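Local coordinates for StAR-related lipid transfer protein 13 (Homo sapiens, PDB 2PSO) that stimulates GTP hydrolysis by RhoA, and perhaps by Cdc42, and ends in the lipid-binding START domain described here, at residues A[59-64]-A[216-221]; A[81-86]-A[223-228]; A[96-101]-A[123-128]; A[157-162]-A[168-173]; A[178-183]-A[188-193]. All coordinates share one frame; numbering follows the deposited sequence.

Contact 1: residues A[59-64]-A[216-221]; sequences DNTDLA and AEVARI
Thr-61 and Val-218 carry the apolar part of this contact. The methyl CG2 of Thr-61 lies 3.9 Å from CG1 of Val-218, and the two side chains pass alongside, each pointing against the other. The same methyl also comes within 4.2 Å of CB of Ala-219. The chi1 of Thr-61, 37°, places OG1 between the backbone N and the carbonyl carbon and leaves CG2 to meet the helix. Val-81 of the neighbouring strand touches both Thr-61 and Val-218, which closes the apolar patch from the sheet side. Segment 216-221 belongs to helix 209-223, the C-terminal helix that packs against the curved sheet in the helix-grip fold of START domains. Segment 59-64 runs from a loop into strand 62-66 of that sheet. The carboxylate of Asp-59 lies at the exposed margin. OD2 of Asp-59 rests 3.5 Å from CB of Ala-219, a van der Waals contact. The other carboxylate oxygen, OD1, forms a salt bridge with Arg-222, one turn further along the same helix. The hydroxyl OG1 of Thr-61 does not bond to the helix segment. It is held within its own turn by hydrogen bonds with Thr-58 O and Ser-57 OG.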
# COMPACT_ATOMS: atom_id res chain seq x y z
N ASP A 59 -14.88 -4.50 -6.45
CA ASP A 59 -14.31 -3.95 -7.67
C ASP A 59 -13.13 -4.83 -8.10
O ASP A 59 -12.03 -4.35 -8.39
CB ASP A 59 -13.92 -2.48 -7.44
CG ASP A 59 -13.45 -1.76 -8.71
OD1 ASP A 59 -13.80 -2.15 -9.86
OD2 ASP A 59 -12.71 -0.78 -8.51
N ASN A 60 -13.38 -6.13 -8.09
CA ASN A 60 -12.46 -7.12 -8.64
C ASN A 60 -11.04 -7.10 -8.06
O ASN A 60 -10.08 -7.13 -8.80
CB ASN A 60 -12.40 -6.96 -10.16
CG ASN A 60 -12.73 -8.23 -10.88
OD1 ASN A 60 -12.18 -9.29 -10.58
ND2 ASN A 60 -13.64 -8.15 -11.85
N THR A 61 -10.91 -7.04 -6.74
CA THR A 61 -9.60 -7.05 -6.11
C THR A 61 -9.47 -8.23 -5.17
O THR A 61 -10.46 -8.69 -4.63
CB THR A 61 -9.40 -5.80 -5.28
OG1 THR A 61 -10.64 -5.48 -4.66
CG2 THR A 61 -9.02 -4.65 -6.15
N ASP A 62 -8.24 -8.70 -4.97
CA ASP A 62 -7.94 -9.66 -3.93
C ASP A 62 -7.30 -8.99 -2.71
O ASP A 62 -6.18 -8.51 -2.79
CB ASP A 62 -7.00 -10.73 -4.48
CG ASP A 62 -7.73 -11.79 -5.29
OD1 ASP A 62 -8.87 -11.54 -5.79
OD2 ASP A 62 -7.17 -12.90 -5.44
N LEU A 63 -8.02 -8.97 -1.59
CA LEU A 63 -7.49 -8.48 -0.30
C LEU A 63 -7.17 -9.62 0.71
O LEU A 63 -7.78 -10.70 0.66
CB LEU A 63 -8.53 -7.57 0.32
CG LEU A 63 -8.08 -6.67 1.45
CD1 LEU A 63 -6.78 -6.04 1.04
CD2 LEU A 63 -9.18 -5.63 1.66
N ALA A 64 -6.22 -9.36 1.62
CA ALA A 64 -5.85 -10.30 2.69
C ALA A 64 -5.02 -9.60 3.76
O ALA A 64 -4.44 -8.55 3.49
CB ALA A 64 -5.09 -11.48 2.14
N ALA A 216 -8.44 -0.29 -3.14
CA ALA A 216 -8.95 0.73 -4.03
C ALA A 216 -7.80 1.50 -4.67
O ALA A 216 -7.98 2.14 -5.71
CB ALA A 216 -9.90 1.67 -3.28
N GLU A 217 -6.62 1.44 -4.06
CA GLU A 217 -5.46 2.14 -4.63
C GLU A 217 -5.05 1.34 -5.84
O GLU A 217 -4.81 1.86 -6.94
CB GLU A 217 -4.30 2.20 -3.63
CG GLU A 217 -3.16 3.05 -4.12
CD GLU A 217 -1.86 2.84 -3.35
OE1 GLU A 217 -1.42 3.78 -2.63
OE2 GLU A 217 -1.28 1.73 -3.45
N VAL A 218 -5.03 0.04 -5.61
CA VAL A 218 -4.62 -0.90 -6.60
C VAL A 218 -5.66 -1.05 -7.71
O VAL A 218 -5.35 -1.50 -8.80
CB VAL A 218 -4.28 -2.21 -5.89
CG1 VAL A 218 -5.35 -3.24 -6.08
CG2 VAL A 218 -2.92 -2.69 -6.34
N ALA A 219 -6.88 -0.62 -7.45
CA ALA A 219 -7.95 -0.68 -8.46
C ALA A 219 -7.87 0.56 -9.33
O ALA A 219 -8.15 0.50 -10.53
CB ALA A 219 -9.29 -0.76 -7.80
N ARG A 220 -7.49 1.67 -8.72
CA ARG A 220 -7.33 2.91 -9.43
C ARG A 220 -6.14 2.81 -10.38
O ARG A 220 -6.22 3.24 -11.54
CB ARG A 220 -7.14 4.05 -8.47
CG ARG A 220 -8.41 4.46 -7.84
CD ARG A 220 -8.25 5.72 -7.08
NE ARG A 220 -7.04 5.68 -6.28
CZ ARG A 220 -7.04 5.85 -4.97
NH1 ARG A 220 -8.18 6.08 -4.35
NH2 ARG A 220 -5.90 5.81 -4.29
N ILE A 221 -5.05 2.21 -9.91
CA ILE A 221 -3.92 2.02 -10.79
C ILE A 221 -4.38 1.24 -12.00
O ILE A 221 -4.02 1.59 -13.14
CB ILE A 221 -2.82 1.25 -10.13
CG1 ILE A 221 -2.15 2.15 -9.06
CG2 ILE A 221 -1.83 0.78 -11.20
CD1 ILE A 221 -1.25 1.43 -8.13

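Contact 2: residues A[81-86]-A[223-228]; sequences VEVEAP and NSFQPL
The ring of Phe-225 is the flat group of this contact, and the methyl of Ala-85 covers one of its faces. CB of Ala-85 is 3.7 Å from the ring centroid and 16° off the ring normal, a CH-pi contact. It is displaced somewhat toward the rim, and its nearest ring atom is CE2 of Phe-225 at 3.6 Å. Val-83 comes in at a slant, with CG2 at 3.6 Å from CD1 of Phe-225. Arg-93 of helix 87-96 adds a cation-pi contact to the ring, and Val-89 of that helix touches it too. The contact joins the end of strand 76-83 to the loop after the C-terminal helix of the START helix-grip fold. A type I turn from Asn-223 to Gln-226 is closed by the bond from Gln-226 N to Asn-223 O, 2.9 Å. Phe-225 has CG anti to its carbonyl carbon (chi1 -85°), which turns the ring toward the strand end. In segment 81-86, Glu-84 is the centre of an inverse gamma turn, with a weak bond from Ala-85 N to Val-83 O. This brings Val-83 and Ala-85 to the same ring. With a serine in place of Phe-225, the methyls of Val-83 and Ala-85 would probably lose their shared apolar partner, and Arg-93 its aromatic partner. Ala-85 O accepts a hydrogen bond from the hydroxyl of Ser-188, on the adjacent strand.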
# COMPACT_ATOMS: atom_id res chain seq x y z
N VAL A 81 -4.56 -6.84 -8.21
CA VAL A 81 -5.38 -6.66 -9.40
C VAL A 81 -4.63 -7.20 -10.58
O VAL A 81 -3.41 -7.40 -10.53
CB VAL A 81 -5.62 -5.20 -9.74
CG1 VAL A 81 -6.85 -4.64 -9.03
CG2 VAL A 81 -4.39 -4.40 -9.46
N GLU A 82 -5.37 -7.45 -11.66
CA GLU A 82 -4.79 -7.72 -12.95
C GLU A 82 -4.85 -6.40 -13.73
O GLU A 82 -5.90 -5.77 -13.82
CB GLU A 82 -5.54 -8.84 -13.67
CG GLU A 82 -4.84 -9.35 -14.93
CD GLU A 82 -5.65 -10.38 -15.74
OE1 GLU A 82 -5.97 -11.46 -15.20
OE2 GLU A 82 -5.94 -10.11 -16.94
N VAL A 83 -3.72 -5.94 -14.26
CA VAL A 83 -3.75 -4.69 -15.01
C VAL A 83 -3.31 -4.87 -16.45
O VAL A 83 -2.36 -5.60 -16.72
CB VAL A 83 -2.96 -3.55 -14.30
CG1 VAL A 83 -1.90 -4.11 -13.42
CG2 VAL A 83 -2.37 -2.58 -15.32
N GLU A 84 -4.05 -4.21 -17.35
CA GLU A 84 -3.84 -4.29 -18.81
C GLU A 84 -2.63 -3.49 -19.31
O GLU A 84 -2.79 -2.56 -20.10
CB GLU A 84 -5.09 -3.79 -19.55
CG GLU A 84 -6.36 -4.61 -19.30
CD GLU A 84 -6.23 -6.05 -19.78
OE1 GLU A 84 -6.06 -6.26 -21.00
OE2 GLU A 84 -6.31 -6.97 -18.91
N ALA A 85 -1.44 -3.86 -18.85
CA ALA A 85 -0.20 -3.23 -19.28
C ALA A 85 0.95 -4.11 -18.79
O ALA A 85 0.86 -4.73 -17.73
CB ALA A 85 -0.09 -1.82 -18.70
N PRO A 86 2.05 -4.17 -19.55
CA PRO A 86 3.21 -4.97 -19.16
C PRO A 86 3.86 -4.39 -17.91
O PRO A 86 3.64 -3.20 -17.60
CB PRO A 86 4.14 -4.83 -20.36
CG PRO A 86 3.71 -3.59 -21.04
CD PRO A 86 2.26 -3.44 -20.82
N ASN A 223 -7.56 0.94 -13.25
CA ASN A 223 -8.44 1.79 -14.04
C ASN A 223 -7.71 2.81 -14.90
O ASN A 223 -8.15 3.13 -15.99
CB ASN A 223 -9.44 2.52 -13.15
CG ASN A 223 -10.37 1.58 -12.42
OD1 ASN A 223 -10.55 0.42 -12.81
ND2 ASN A 223 -10.94 2.06 -11.32
N SER A 224 -6.57 3.30 -14.42
CA SER A 224 -5.87 4.33 -15.16
C SER A 224 -5.19 3.81 -16.44
O SER A 224 -4.51 4.56 -17.14
CB SER A 224 -4.87 5.03 -14.26
OG SER A 224 -3.76 4.19 -14.05
N PHE A 225 -5.41 2.53 -16.75
CA PHE A 225 -4.92 1.95 -17.99
C PHE A 225 -6.09 1.47 -18.83
O PHE A 225 -5.91 0.75 -19.80
CB PHE A 225 -4.05 0.73 -17.71
CG PHE A 225 -2.62 1.04 -17.42
CD1 PHE A 225 -2.13 0.91 -16.13
CD2 PHE A 225 -1.77 1.43 -18.44
CE1 PHE A 225 -0.80 1.17 -15.85
CE2 PHE A 225 -0.45 1.70 -18.17
CZ PHE A 225 0.04 1.57 -16.87
N GLN A 226 -7.30 1.83 -18.43
CA GLN A 226 -8.48 1.45 -19.18
C GLN A 226 -8.94 2.66 -19.94
O GLN A 226 -9.18 3.70 -19.34
CB GLN A 226 -9.60 0.98 -18.26
CG GLN A 226 -9.39 -0.41 -17.67
CD GLN A 226 -10.30 -0.70 -16.47
OE1 GLN A 226 -11.32 -0.03 -16.27
NE2 GLN A 226 -9.93 -1.69 -15.67
N PRO A 227 -9.03 2.53 -21.29
CA PRO A 227 -9.64 3.50 -22.19
C PRO A 227 -10.88 4.14 -21.57
O PRO A 227 -11.99 3.67 -21.79
CB PRO A 227 -10.02 2.65 -23.40
CG PRO A 227 -8.93 1.62 -23.47
CD PRO A 227 -8.47 1.38 -22.03
N LEU A 228 -10.65 5.21 -20.79
CA LEU A 228 -11.72 5.93 -20.10
C LEU A 228 -11.24 7.32 -19.67
O LEU A 228 -11.07 8.22 -20.51
CB LEU A 228 -12.22 5.14 -18.89

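Contact 3: residues A[96-101]-A[123-128]; sequences RERHLW and YVLNSM
From the short 3-10 turn 98-100, which follows helix 87-96, Arg-98 reaches across to Tyr-123 and Leu-125 on strand 118-125 of the START sheet. The arginine chain is fully extended, with CG anti to the backbone N (chi1 171°), which carries the guanidinium to the strand. NH1 of Arg-98 approaches the phenol of Tyr-123 and lies 3.5 Å from CE1. The guanidinium and ring planes are 59° apart, so the groups are not stacked. The hydroxyl OH of Tyr-123 lies in the guanidinium plane at its edge, 3.7 Å from NH1 of Arg-98, too long for a hydrogen bond. Leu-125 packs on a face of the guanidinium: CD2 sits 4.0 Å above the plane of the Arg-98 group, toward its rim. CD1 of Leu-125 is 3.9 Å from NH2 of Arg-98. The charge is met by a salt bridge from NH2 to Asp-102. Glu-217 on helix 209-223 gives only a long, weak ion pair. Tyr-123 is itself stacked on Phe-136 of the next strand. The arrangement is a surface contact of a helix-grip fold: one long side chain spans from the loop after helix 87-96 to a strand of the curved sheet.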
# COMPACT_ATOMS: atom_id res chain seq x y z
N ARG A 96 6.32 7.18 -11.42
CA ARG A 96 6.36 8.60 -11.84
C ARG A 96 5.02 9.20 -12.28
O ARG A 96 4.98 10.34 -12.74
CB ARG A 96 7.34 8.77 -12.96
CG ARG A 96 8.78 8.33 -12.65
CD ARG A 96 9.41 9.27 -11.65
NE ARG A 96 10.69 8.70 -11.24
CZ ARG A 96 11.35 9.05 -10.14
NH1 ARG A 96 12.51 8.46 -9.87
NH2 ARG A 96 10.86 9.98 -9.32
N GLU A 97 3.92 8.47 -12.14
CA GLU A 97 2.68 8.89 -12.77
C GLU A 97 1.45 8.81 -11.87
O GLU A 97 0.35 8.53 -12.32
CB GLU A 97 2.43 8.06 -14.02
CG GLU A 97 3.36 8.39 -15.16
CD GLU A 97 2.93 7.78 -16.47
OE1 GLU A 97 2.49 6.61 -16.50
OE2 GLU A 97 3.02 8.51 -17.48
N ARG A 98 1.63 9.07 -10.58
CA ARG A 98 0.60 8.77 -9.61
C ARG A 98 -0.45 9.89 -9.60
O ARG A 98 -1.55 9.75 -9.05
CB ARG A 98 1.27 8.53 -8.26
CG ARG A 98 0.32 8.41 -7.13
CD ARG A 98 0.99 8.09 -5.85
NE ARG A 98 -0.02 7.70 -4.89
CZ ARG A 98 0.23 7.36 -3.63
NH1 ARG A 98 1.47 7.37 -3.17
NH2 ARG A 98 -0.78 7.01 -2.84
N HIS A 99 -0.14 11.00 -10.26
CA HIS A 99 -1.10 12.07 -10.41
C HIS A 99 -2.18 11.57 -11.35
O HIS A 99 -3.32 12.06 -11.31
CB HIS A 99 -0.44 13.34 -10.93
CG HIS A 99 0.57 13.08 -12.02
ND1 HIS A 99 0.25 13.17 -13.36
CD2 HIS A 99 1.87 12.73 -11.96
CE1 HIS A 99 1.33 12.88 -14.08
NE2 HIS A 99 2.32 12.61 -13.25
N LEU A 100 -1.84 10.58 -12.17
CA LEU A 100 -2.81 9.94 -13.05
C LEU A 100 -3.71 8.91 -12.38
O LEU A 100 -4.53 8.30 -13.06
CB LEU A 100 -2.10 9.25 -14.22
CG LEU A 100 -1.98 9.86 -15.62
CD1 LEU A 100 -2.02 11.36 -15.61
CD2 LEU A 100 -0.69 9.34 -16.27
N TRP A 101 -3.54 8.65 -11.10
CA TRP A 101 -4.43 7.66 -10.45
C TRP A 101 -4.83 7.90 -9.00
O TRP A 101 -5.46 7.05 -8.37
CB TRP A 101 -3.90 6.25 -10.61
CG TRP A 101 -2.46 5.97 -10.20
CD1 TRP A 101 -1.39 5.91 -11.03
CD2 TRP A 101 -1.98 5.62 -8.90
NE1 TRP A 101 -0.27 5.55 -10.34
CE2 TRP A 101 -0.61 5.37 -9.02
CE3 TRP A 101 -2.57 5.49 -7.64
CZ2 TRP A 101 0.19 5.02 -7.92
CZ3 TRP A 101 -1.78 5.15 -6.56
CH2 TRP A 101 -0.41 4.93 -6.70
N TYR A 123 5.90 13.11 -0.64
CA TYR A 123 4.60 13.53 -1.12
C TYR A 123 3.62 13.81 -0.00
O TYR A 123 3.88 13.46 1.14
CB TYR A 123 3.99 12.49 -2.05
CG TYR A 123 3.86 11.07 -1.49
CD1 TYR A 123 2.66 10.61 -0.93
CD2 TYR A 123 4.93 10.18 -1.57
CE1 TYR A 123 2.54 9.30 -0.45
CE2 TYR A 123 4.82 8.89 -1.08
CZ TYR A 123 3.63 8.45 -0.53
OH TYR A 123 3.55 7.14 -0.08
N VAL A 124 2.49 14.42 -0.35
CA VAL A 124 1.38 14.66 0.57
C VAL A 124 0.14 14.02 0.00
O VAL A 124 -0.06 14.10 -1.20
CB VAL A 124 1.08 16.15 0.68
CG1 VAL A 124 -0.18 16.36 1.47
CG2 VAL A 124 2.23 16.87 1.33
N LEU A 125 -0.67 13.38 0.84
CA LEU A 125 -2.00 12.93 0.44
C LEU A 125 -3.02 13.77 1.18
O LEU A 125 -2.96 13.89 2.40
CB LEU A 125 -2.24 11.46 0.79
CG LEU A 125 -1.31 10.40 0.22
CD1 LEU A 125 -1.96 9.03 0.31
CD2 LEU A 125 -1.00 10.73 -1.21
N ASN A 126 -3.96 14.36 0.46
CA ASN A 126 -5.03 15.08 1.13
C ASN A 126 -6.10 14.15 1.68
O ASN A 126 -6.30 13.05 1.16
CB ASN A 126 -5.60 16.17 0.23
CG ASN A 126 -4.78 17.45 0.28
OD1 ASN A 126 -4.66 18.17 -0.70
ND2 ASN A 126 -4.20 17.72 1.45
N SER A 127 -6.78 14.59 2.74
CA SER A 127 -7.73 13.74 3.47
C SER A 127 -9.19 14.14 3.24
O SER A 127 -9.49 15.32 3.03
CB SER A 127 -7.42 13.77 4.96
OG SER A 127 -6.08 13.36 5.22
N MET A 128 -10.08 13.15 3.32
CA MET A 128 -11.49 13.32 2.92
C MET A 128 -12.30 14.30 3.78
O MET A 128 -12.70 15.36 3.31
CB MET A 128 -12.21 11.96 2.85
CG MET A 128 -13.44 11.95 1.93
SD MET A 128 -13.24 11.17 0.30
CE MET A 128 -11.59 11.65 -0.22

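Contact 4: residues A[157-162]-A[168-173]; sequences SVEHEE and GVRAVV
Ser-157 and Val-173 are joined by two hydrogen bonds. Ser-157 N donates to Val-173 O at 3.0 Å, in the carbonyl plane and on a lone pair. Val-173 N donates to OG of Ser-157 at 2.7 Å, with an N-H...O angle of 157°. The pair stands where strand 151-157 ends beside strand 169-182, two antiparallel neighbours in the START sheet. The hydroxyl takes the place that the main-chain O of Ser-157 would hold in a regular hydrogen-bonded pair. Its chi1 of -81° keeps OG on the side of its own backbone N, facing Val-173. With an alanine at Ser-157, the amide of Val-173 would probably be left without this acceptor. Beyond this pair the contact is looser. OG of Ser-157 packs 3.5 Å from CB of Val-173. The Arg-170 side chain turns toward the loop, and the edge of its guanidinium faces CA of Glu-159, 4.3 Å from NH2. The carboxylate of Glu-159 is too distant for a salt bridge. NH2 of Arg-170 bonds instead to Ala-163 O. NE2 of His-160 is hydrogen-bonded to OE1 of Glu-112. In the loop, Glu-162 N donates to ND1 of His-160 at 3.2 Å, tilted 20° from the ring plane.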
# COMPACT_ATOMS: atom_id res chain seq x y z
N SER A 157 9.58 4.76 5.35
CA SER A 157 9.59 6.17 5.73
C SER A 157 10.93 6.51 6.32
O SER A 157 11.55 5.67 6.97
CB SER A 157 8.46 6.49 6.73
OG SER A 157 7.19 6.67 6.09
N VAL A 158 11.39 7.73 6.07
CA VAL A 158 12.61 8.22 6.69
C VAL A 158 12.40 9.68 7.03
O VAL A 158 11.32 10.21 6.79
CB VAL A 158 13.83 8.13 5.74
CG1 VAL A 158 14.12 6.68 5.36
CG2 VAL A 158 13.58 8.95 4.51
N GLU A 159 13.41 10.32 7.60
CA GLU A 159 13.41 11.76 7.75
C GLU A 159 14.48 12.37 6.87
O GLU A 159 15.56 11.81 6.70
CB GLU A 159 13.73 12.13 9.18
CG GLU A 159 12.58 11.97 10.12
CD GLU A 159 13.04 12.11 11.54
OE1 GLU A 159 12.33 11.64 12.45
OE2 GLU A 159 14.14 12.68 11.71
N HIS A 160 14.20 13.55 6.32
CA HIS A 160 15.26 14.24 5.59
C HIS A 160 15.41 15.64 6.10
O HIS A 160 14.42 16.29 6.40
CB HIS A 160 15.01 14.27 4.06
CG HIS A 160 16.28 14.43 3.28
ND1 HIS A 160 16.79 15.66 2.92
CD2 HIS A 160 17.19 13.51 2.87
CE1 HIS A 160 17.94 15.49 2.30
NE2 HIS A 160 18.21 14.19 2.25
N GLU A 161 16.65 16.11 6.18
CA GLU A 161 16.92 17.47 6.63
C GLU A 161 16.25 18.55 5.77
O GLU A 161 16.25 19.71 6.15
CB GLU A 161 18.44 17.72 6.72
N GLU A 162 15.67 18.17 4.63
CA GLU A 162 15.07 19.13 3.70
C GLU A 162 13.61 18.85 3.41
O GLU A 162 12.98 19.56 2.63
CB GLU A 162 15.84 19.16 2.39
CG GLU A 162 17.21 19.77 2.52
CD GLU A 162 17.95 19.79 1.22
OE1 GLU A 162 17.35 20.22 0.21
OE2 GLU A 162 19.14 19.38 1.20
N GLY A 168 0.07 18.32 7.31
CA GLY A 168 -0.54 17.67 8.46
C GLY A 168 0.29 16.70 9.27
O GLY A 168 1.05 17.11 10.15
N VAL A 169 0.13 15.40 9.00
CA VAL A 169 0.65 14.36 9.89
C VAL A 169 1.57 13.37 9.19
O VAL A 169 1.10 12.56 8.39
CB VAL A 169 -0.51 13.50 10.48
CG1 VAL A 169 0.00 12.57 11.61
CG2 VAL A 169 -1.65 14.37 10.97
N ARG A 170 2.86 13.39 9.51
CA ARG A 170 3.78 12.38 9.01
C ARG A 170 3.27 10.98 9.26
O ARG A 170 3.05 10.60 10.40
CB ARG A 170 5.12 12.50 9.70
CG ARG A 170 6.04 13.50 9.07
CD ARG A 170 6.55 13.02 7.71
NE ARG A 170 8.00 13.15 7.66
CZ ARG A 170 8.64 14.29 7.43
NH1 ARG A 170 7.95 15.40 7.21
NH2 ARG A 170 9.97 14.31 7.41
N ALA A 171 3.11 10.18 8.22
CA ALA A 171 2.83 8.78 8.43
C ALA A 171 4.14 8.02 8.64
O ALA A 171 5.21 8.61 8.76
CB ALA A 171 2.04 8.20 7.28
N VAL A 172 4.05 6.70 8.72
CA VAL A 172 5.22 5.84 8.84
C VAL A 172 4.98 4.62 7.96
O VAL A 172 4.30 3.66 8.36
CB VAL A 172 5.50 5.40 10.30
CG1 VAL A 172 6.71 4.46 10.37
CG2 VAL A 172 5.73 6.60 11.22
N VAL A 173 5.49 4.68 6.73
CA VAL A 173 5.45 3.54 5.87
C VAL A 173 6.45 2.56 6.49
O VAL A 173 7.64 2.76 6.39
CB VAL A 173 5.81 3.94 4.41
CG1 VAL A 173 6.07 2.71 3.53
CG2 VAL A 173 4.71 4.76 3.81

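Contact 5: residues A[178-183]-A[188-193]; sequences YLIEPC and SRLTHI
Tyr-178 and His-192 stack face to face, with centroids 3.8 Å apart and planes 8° apart. CZ of the tyrosine lies over the centre of the imidazole, and CD2 of the histidine over the centre of the phenol. CG of His-192 is anti to the backbone N (chi1 -170°), which brings its ring over the phenol. Leu-190 meets the phenol at its edge, CD1 at 3.9 Å from CD2 of Tyr-178. The same methyl of Leu-190 is 4.0 Å from CD1 of Ile-180, whose side chain runs alongside and points the same way. These four residues share one face of a beta hairpin, formed by strands 169-182 and 188-196 of the START sheet. Helices 87-96 and 209-223 pack on that face, as expected of a helix-grip fold. The backbones are fixed by two hydrogen-bonded pairs. Leu-179 N donates to Thr-191 O at 2.8 Å with an angle of 176°, and Thr-191 N returns the bond. Glu-181 N donates to Arg-189 O at 3.1 Å, and Arg-189 N donates to Glu-181 O at 2.9 Å. On the opposite face, with Leu-179 and Thr-191, Glu-181 and Arg-189 lie side by side, but their charged ends do not meet: OE2 of Glu-181 is 5.9 Å from NE of Arg-189. Further out, polar partners hold the stacked rings. The tyrosine OH is hydrogen-bonded to OE2 of Glu-217, and NE2 of His-192 to OG of Ser-176.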
# COMPACT_ATOMS: atom_id res chain seq x y z
N TYR A 178 5.64 -2.88 -3.92
CA TYR A 178 4.85 -3.26 -5.09
C TYR A 178 5.60 -4.38 -5.77
O TYR A 178 6.79 -4.25 -6.03
CB TYR A 178 4.60 -2.07 -6.04
CG TYR A 178 3.66 -1.01 -5.49
CD1 TYR A 178 4.15 0.06 -4.74
CD2 TYR A 178 2.30 -1.07 -5.72
CE1 TYR A 178 3.32 1.05 -4.22
CE2 TYR A 178 1.45 -0.09 -5.20
CZ TYR A 178 1.98 0.97 -4.45
OH TYR A 178 1.15 1.94 -3.93
N LEU A 179 4.89 -5.49 -6.01
CA LEU A 179 5.41 -6.59 -6.81
C LEU A 179 4.58 -6.68 -8.08
O LEU A 179 3.36 -6.87 -8.02
CB LEU A 179 5.37 -7.93 -6.07
CG LEU A 179 5.84 -7.93 -4.61
CD1 LEU A 179 5.76 -9.30 -4.00
CD2 LEU A 179 7.26 -7.41 -4.51
N ILE A 180 5.23 -6.51 -9.22
CA ILE A 180 4.54 -6.55 -10.51
C ILE A 180 5.10 -7.68 -11.32
O ILE A 180 6.31 -7.73 -11.56
CB ILE A 180 4.80 -5.27 -11.30
CG1 ILE A 180 4.85 -4.07 -10.34
CG2 ILE A 180 3.77 -5.09 -12.38
CD1 ILE A 180 4.45 -2.80 -10.98
N GLU A 181 4.24 -8.61 -11.72
CA GLU A 181 4.73 -9.76 -12.46
C GLU A 181 3.92 -9.99 -13.72
O GLU A 181 2.75 -9.62 -13.77
CB GLU A 181 4.73 -11.00 -11.56
CG GLU A 181 3.38 -11.33 -10.99
CD GLU A 181 3.45 -12.35 -9.87
OE1 GLU A 181 4.50 -13.02 -9.76
OE2 GLU A 181 2.47 -12.46 -9.11
N PRO A 182 4.54 -10.57 -14.75
CA PRO A 182 3.85 -10.78 -16.01
C PRO A 182 2.84 -11.89 -15.89
O PRO A 182 3.17 -12.97 -15.43
CB PRO A 182 4.95 -11.24 -16.98
CG PRO A 182 6.23 -11.05 -16.27
CD PRO A 182 5.92 -11.08 -14.81
N CYS A 183 1.61 -11.60 -16.28
CA CYS A 183 0.63 -12.64 -16.50
C CYS A 183 -0.06 -12.31 -17.83
O CYS A 183 -0.40 -11.16 -18.08
CB CYS A 183 -0.35 -12.74 -15.32
SG CYS A 183 -1.67 -11.50 -15.24
N SER A 188 -0.30 -7.52 -16.51
CA SER A 188 0.42 -7.74 -15.27
C SER A 188 -0.49 -8.03 -14.11
O SER A 188 -1.62 -7.52 -14.04
CB SER A 188 1.25 -6.52 -14.92
OG SER A 188 2.14 -6.24 -15.96
N ARG A 189 0.01 -8.84 -13.19
CA ARG A 189 -0.57 -8.99 -11.86
C ARG A 189 0.15 -7.96 -10.97
O ARG A 189 1.36 -8.03 -10.80
CB ARG A 189 -0.36 -10.43 -11.36
CG ARG A 189 -0.77 -10.73 -9.91
CD ARG A 189 -1.90 -11.76 -9.81
NE ARG A 189 -3.24 -11.18 -9.93
CZ ARG A 189 -4.16 -11.16 -8.96
NH1 ARG A 189 -5.36 -10.61 -9.17
NH2 ARG A 189 -3.88 -11.71 -7.77
N LEU A 190 -0.58 -6.99 -10.45
CA LEU A 190 0.00 -6.02 -9.54
C LEU A 190 -0.31 -6.37 -8.09
O LEU A 190 -1.46 -6.56 -7.74
CB LEU A 190 -0.56 -4.64 -9.84
CG LEU A 190 -0.24 -3.50 -8.85
CD1 LEU A 190 1.21 -3.31 -8.68
CD2 LEU A 190 -0.86 -2.22 -9.36
N THR A 191 0.70 -6.45 -7.24
CA THR A 191 0.44 -6.76 -5.84
C THR A 191 1.12 -5.76 -4.92
O THR A 191 2.35 -5.61 -4.95
CB THR A 191 0.93 -8.16 -5.48
OG1 THR A 191 0.11 -9.13 -6.15
CG2 THR A 191 0.85 -8.40 -3.98
N HIS A 192 0.33 -5.07 -4.11
CA HIS A 192 0.88 -4.20 -3.09
C HIS A 192 0.77 -4.76 -1.65
O HIS A 192 -0.32 -4.79 -1.05
CB HIS A 192 0.21 -2.85 -3.16
CG HIS A 192 0.87 -1.81 -2.32
ND1 HIS A 192 0.21 -0.71 -1.83
CD2 HIS A 192 2.15 -1.71 -1.88
CE1 HIS A 192 1.04 0.03 -1.11
NE2 HIS A 192 2.23 -0.56 -1.14
N ILE A 193 1.89 -5.21 -1.08
CA ILE A 193 1.94 -5.53 0.33
C ILE A 193 2.44 -4.38 1.19
O ILE A 193 3.62 -4.06 1.15
CB ILE A 193 2.91 -6.69 0.61
CG1 ILE A 193 2.48 -7.94 -0.15
CG2 ILE A 193 2.97 -6.97 2.13
CD1 ILE A 193 3.61 -8.91 -0.36

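Overall arrangement
All five contacts reach one curved sheet. Contacts 1, 2 and 5 form a cluster, with centres about 12 Å apart. Val-81 packs on residues of contact 1, while the backbone hydrogen bond between Val-83 and Ser-188 ties contact 2 to contact 5. Ile-221 and Val-218 of contact 1 press on Leu-190 of contact 5. Contact 3 meets the same helix through Trp-101, which touches Ile-221 and Glu-217. Contact 4 lies away from this cluster, its centre about 26 Å from those of contacts 1 and 5 but about 16 Å from that of contact 3, and shares strand 169-182 with contact 5. As in other START domains, lipid would probably be held between the sheet and the C-terminal helix, which contact 1 joins.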